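Local atomic coordinates of fat acid-binding protein (Eubacterium ventriosum, PDB entry 3NYI), a protein that binds stearic acid and, as a member of the DegV family, probably serves as a fatty-acid-binding protein. Residues A[182-196]-A[204-216]. Numbering follows the deposited sequence.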
loop_
_atom_site.group_PDB
_atom_site.type_symbol
_atom_site.label_atom_id
_atom_site.label_comp_id
_atom_site.label_asym_id
_atom_site.label_seq_id
_atom_site.Cartn_x
_atom_site.Cartn_y
_atom_site.Cartn_z
ATOM N N LYS A 182 1.170 7.249 -16.284
ATOM C CA LYS A 182 1.575 8.637 -16.534
ATOM C C LYS A 182 3.004 8.989 -16.100
ATOM O O LYS A 182 3.507 10.084 -16.387
ATOM C CB LYS A 182 0.568 9.601 -15.899
ATOM C CG LYS A 182 -0.750 9.666 -16.654
ATOM C CD LYS A 182 -1.778 10.503 -15.913
ATOM C CE LYS A 182 -3.083 10.595 -16.704
ATOM N NZ LYS A 182 -3.735 9.265 -16.893
ATOM N N VAL A 183 3.657 8.073 -15.397
ATOM C CA VAL A 183 5.049 8.296 -15.017
ATOM C C VAL A 183 5.987 8.126 -16.228
ATOM O O VAL A 183 7.122 8.601 -16.212
ATOM C CB VAL A 183 5.451 7.375 -13.850
ATOM C CG1 VAL A 183 6.945 7.464 -13.555
ATOM C CG2 VAL A 183 4.619 7.729 -12.606
ATOM N N ALA A 184 5.516 7.459 -17.282
ATOM C CA ALA A 184 6.310 7.359 -18.516
ATOM C C ALA A 184 6.115 8.606 -19.372
ATOM O O ALA A 184 5.034 8.830 -19.916
ATOM C CB ALA A 184 5.957 6.096 -19.316
ATOM N N THR A 185 7.154 9.426 -19.476
ATOM C CA THR A 185 7.101 10.606 -20.336
ATOM C C THR A 185 8.425 10.749 -21.078
ATOM O O THR A 185 9.358 9.982 -20.844
ATOM C CB THR A 185 6.782 11.911 -19.544
ATOM O OG1 THR A 185 7.950 12.373 -18.858
ATOM C CG2 THR A 185 5.659 11.686 -18.536
ATOM N N ALA A 186 8.507 11.723 -21.974
ATOM C CA ALA A 186 9.739 11.936 -22.716
ATOM C C ALA A 186 10.874 12.198 -21.733
ATOM O O ALA A 186 11.944 11.599 -21.837
ATOM C CB ALA A 186 9.585 13.092 -23.689
ATOM N N ALA A 187 10.620 13.072 -20.762
ATOM C CA ALA A 187 11.623 13.431 -19.765
ATOM C C ALA A 187 12.129 12.242 -18.930
ATOM O O ALA A 187 13.328 12.120 -18.690
ATOM C CB ALA A 187 11.107 14.543 -18.859
ATOM N N THR A 188 11.230 11.371 -18.487
ATOM C CA THR A 188 11.645 10.264 -17.624
ATOM C C THR A 188 12.301 9.134 -18.413
ATOM O O THR A 188 12.932 8.253 -17.835
ATOM C CB THR A 188 10.475 9.695 -16.752
ATOM O OG1 THR A 188 9.469 9.100 -17.586
ATOM C CG2 THR A 188 9.858 10.791 -15.881
ATOM N N GLY A 189 12.154 9.164 -19.733
ATOM C CA GLY A 189 12.694 8.107 -20.569
ATOM C C GLY A 189 14.169 8.309 -20.874
ATOM O O GLY A 189 14.823 7.444 -21.454
ATOM N N LYS A 190 14.695 9.463 -20.483
ATOM C CA LYS A 190 16.089 9.794 -20.757
ATOM C C LYS A 190 17.057 9.007 -19.866
ATOM O O LYS A 190 16.740 8.655 -18.731
ATOM C CB LYS A 190 16.321 11.304 -20.639
ATOM C CG LYS A 190 16.323 12.027 -21.984
ATOM C CD LYS A 190 15.189 13.032 -22.099
ATOM C CE LYS A 190 15.285 13.834 -23.394
ATOM N NZ LYS A 190 16.449 14.769 -23.409
ATOM N N LEU A 191 18.237 8.720 -20.398
ATOM C CA LEU A 191 19.227 7.928 -19.680
ATOM C C LEU A 191 19.638 8.587 -18.359
ATOM O O LEU A 191 20.014 9.761 -18.324
ATOM C CB LEU A 191 20.464 7.701 -20.563
ATOM C CG LEU A 191 21.664 7.010 -19.909
ATOM C CD1 LEU A 191 21.291 5.598 -19.496
ATOM C CD2 LEU A 191 22.881 7.005 -20.844
ATOM N N GLY A 192 19.573 7.814 -17.281
ATOM C CA GLY A 192 20.014 8.276 -15.976
ATOM C C GLY A 192 18.936 8.887 -15.092
ATOM O O GLY A 192 19.153 9.082 -13.898
ATOM N N VAL A 193 17.777 9.189 -15.667
ATOM C CA VAL A 193 16.738 9.893 -14.917
ATOM C C VAL A 193 15.857 8.957 -14.094
ATOM O O VAL A 193 15.556 7.837 -14.510
ATOM C CB VAL A 193 15.862 10.771 -15.841
ATOM C CG1 VAL A 193 14.880 11.603 -15.022
ATOM C CG2 VAL A 193 16.742 11.684 -16.692
ATOM N N LYS A 194 15.477 9.420 -12.905
ATOM C CA LYS A 194 14.483 8.742 -12.079
ATOM C C LYS A 194 13.379 9.729 -11.740
ATOM O O LYS A 194 13.616 10.941 -11.648
ATOM C CB LYS A 194 15.086 8.174 -10.785
ATOM C CG LYS A 194 16.199 7.139 -10.985
ATOM C CD LYS A 194 17.534 7.844 -11.154
ATOM C CE LYS A 194 18.703 6.872 -11.186
ATOM N NZ LYS A 194 19.979 7.614 -11.399
ATOM N N PRO A 195 12.161 9.213 -11.570
ATOM C CA PRO A 195 10.993 10.040 -11.252
ATOM C C PRO A 195 10.802 10.267 -9.763
ATOM O O PRO A 195 11.180 9.437 -8.934
ATOM C CB PRO A 195 9.833 9.197 -11.778
ATOM C CG PRO A 195 10.311 7.762 -11.564
ATOM C CD PRO A 195 11.801 7.810 -11.856
ATOM N N VAL A 196 10.240 11.426 -9.431
ATOM C CA VAL A 196 9.594 11.597 -8.148
ATOM C C VAL A 196 8.139 11.325 -8.485
ATOM O O VAL A 196 7.594 11.916 -9.421
ATOM C CB VAL A 196 9.713 13.036 -7.631
ATOM C CG1 VAL A 196 8.864 13.214 -6.372
ATOM C CG2 VAL A 196 11.175 13.401 -7.367
ATOM N N ILE A 204 -0.830 6.539 -10.045
ATOM C CA ILE A 204 0.427 7.303 -9.953
ATOM C C ILE A 204 0.607 8.350 -11.049
ATOM O O ILE A 204 0.133 8.186 -12.173
ATOM C CB ILE A 204 1.669 6.390 -9.900
ATOM C CG1 ILE A 204 1.605 5.315 -10.989
ATOM C CG2 ILE A 204 1.764 5.701 -8.519
ATOM C CD1 ILE A 204 2.849 4.404 -11.007
ATOM N N GLY A 205 1.303 9.427 -10.700
ATOM C CA GLY A 205 1.607 10.500 -11.628
ATOM C C GLY A 205 2.981 11.064 -11.322
ATOM O O GLY A 205 3.563 10.774 -10.273
ATOM N N LEU A 206 3.509 11.873 -12.235
ATOM C CA LEU A 206 4.869 12.375 -12.095
ATOM C C LEU A 206 4.885 13.653 -11.261
ATOM O O LEU A 206 4.141 14.589 -11.547
ATOM C CB LEU A 206 5.472 12.632 -13.481
ATOM C CG LEU A 206 6.978 12.908 -13.551
ATOM C CD1 LEU A 206 7.793 11.709 -13.068
ATOM C CD2 LEU A 206 7.375 13.289 -14.975
ATOM N N GLY A 207 5.711 13.685 -10.218
ATOM C CA GLY A 207 5.831 14.876 -9.391
ATOM C C GLY A 207 7.157 15.613 -9.514
ATOM O O GLY A 207 7.363 16.631 -8.859
ATOM N N GLY A 208 8.062 15.098 -10.341
ATOM C CA GLY A 208 9.386 15.688 -10.502
ATOM C C GLY A 208 10.354 14.667 -11.090
ATOM O O GLY A 208 9.978 13.518 -11.321
ATOM N N ILE A 209 11.590 15.083 -11.358
ATOM C CA ILE A 209 12.629 14.160 -11.835
ATOM C C ILE A 209 13.995 14.495 -11.234
ATOM O O ILE A 209 14.167 15.534 -10.595
ATOM C CB ILE A 209 12.793 14.144 -13.387
ATOM C CG1 ILE A 209 13.414 15.451 -13.882
ATOM C CG2 ILE A 209 11.484 13.825 -14.091
ATOM C CD1 ILE A 209 12.547 16.662 -13.679
ATOM N N GLY A 210 14.961 13.610 -11.444
ATOM C CA GLY A 210 16.320 13.844 -10.977
ATOM C C GLY A 210 17.212 12.657 -11.287
ATOM O O GLY A 210 16.778 11.707 -11.944
ATOM N N ARG A 211 18.447 12.695 -10.794
ATOM C CA ARG A 211 19.445 11.676 -11.134
ATOM C C ARG A 211 20.142 11.113 -9.903
ATOM O O ARG A 211 20.465 9.928 -9.844
ATOM C CB ARG A 211 20.497 12.260 -12.082
ATOM C CG ARG A 211 19.955 12.659 -13.440
ATOM C CD ARG A 211 21.021 13.340 -14.277
ATOM N NE ARG A 211 20.485 13.801 -15.556
ATOM C CZ ARG A 211 20.297 13.017 -16.610
ATOM N NH1 ARG A 211 20.606 11.725 -16.545
ATOM N NH2 ARG A 211 19.803 13.528 -17.732
ATOM N N ASN A 212 20.383 11.976 -8.925
ATOM C CA ASN A 212 21.095 11.587 -7.719
ATOM C C ASN A 212 20.117 11.123 -6.638
ATOM O O ASN A 212 19.136 11.798 -6.357
ATOM C CB ASN A 212 21.931 12.771 -7.223
ATOM C CG ASN A 212 22.600 12.501 -5.898
ATOM O OD1 ASN A 212 22.080 12.861 -4.844
ATOM N ND2 ASN A 212 23.774 11.869 -5.943
ATOM N N ARG A 213 20.390 9.966 -6.042
ATOM C CA ARG A 213 19.525 9.408 -5.006
ATOM C C ARG A 213 19.197 10.417 -3.900
ATOM O O ARG A 213 18.031 10.604 -3.545
ATOM C CB ARG A 213 20.169 8.161 -4.399
ATOM C CG ARG A 213 19.353 7.507 -3.294
ATOM C CD ARG A 213 18.078 6.864 -3.833
ATOM N NE ARG A 213 17.546 5.860 -2.910
ATOM C CZ ARG A 213 16.555 5.021 -3.202
ATOM N NH1 ARG A 213 15.978 5.072 -4.393
ATOM N NH2 ARG A 213 16.137 4.135 -2.303
ATOM N N ASN A 214 20.224 11.058 -3.350
ATOM C CA ASN A 214 20.005 11.999 -2.256
ATOM C C ASN A 214 19.185 13.214 -2.671
ATOM O O ASN A 214 18.332 13.682 -1.916
ATOM C CB ASN A 214 21.331 12.425 -1.615
ATOM C CG ASN A 214 21.870 11.382 -0.654
ATOM O OD1 ASN A 214 21.210 10.377 -0.380
ATOM N ND2 ASN A 214 23.070 11.610 -0.139
ATOM N N LYS A 215 19.445 13.728 -3.869
ATOM C CA LYS A 215 18.671 14.856 -4.382
ATOM C C LYS A 215 17.218 14.452 -4.654
ATOM O O LYS A 215 16.288 15.222 -4.423
ATOM C CB LYS A 215 19.315 15.420 -5.647
ATOM C CG LYS A 215 20.596 16.218 -5.392
ATOM C CD LYS A 215 21.292 16.576 -6.697
ATOM C CE LYS A 215 21.921 17.965 -6.638
ATOM N NZ LYS A 215 21.026 19.004 -7.228
ATOM N N LEU A 216 17.022 13.239 -5.152
ATOM C CA LEU A 216 15.667 12.757 -5.396
ATOM C C LEU A 216 14.890 12.649 -4.093
ATOM O O LEU A 216 13.719 13.004 -4.047
ATOM C CB LEU A 216 15.681 11.403 -6.119
ATOM C CG LEU A 216 15.957 11.470 -7.622
ATOM C CD1 LEU A 216 16.609 10.172 -8.119
ATOM C CD2 LEU A 216 14.677 11.771 -8.396
HETATM O O HOH W 1 -0.672 6.691 -14.024
#
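The open end of the antiparallel hairpin made by strands 194-200 and 203-210 pairs Lys194 with Gly210: Lys194 N gives Gly210 O a nearly straight bond (2.8 Å, 175°), and Gly210 N returns a more bent one to Lys194 O. Further along, a classic beta bulge sets Gly207 and Gly208 together opposite Val196, where Val196 O takes Gly207 N at 2.7 Å; Ile204, at the other end, touches the stearic acid. The side chain of Lys194 bends at chi2 (86°), which carries it past Leu216 CD1 and lets NZ bond both Arg211 O (2.8 Å, on a lone pair) and Gly192 O. Arg211 runs back extended, and its NH1 meets Leu191 O at 2.7 Å in the guanidinium plane, while Val193 CG2 lies over one face of that group. Leu206 CD1 presses tightly on Pro195 CB (3.5 Å) and meets Thr188 CG2 tip to tip; Thr188 OG1 is turned back to Val183 O. Cut back to an alanine, Lys194 would probably leave the carbonyls of Gly192 and Arg211 without their shared donor and strip part of the cover from Leu216 CD1. Two cationic side chains thus tie the turn at 190-193 to the strand-to-helix link at Arg211, each through backbone carbonyls rather than carboxylates.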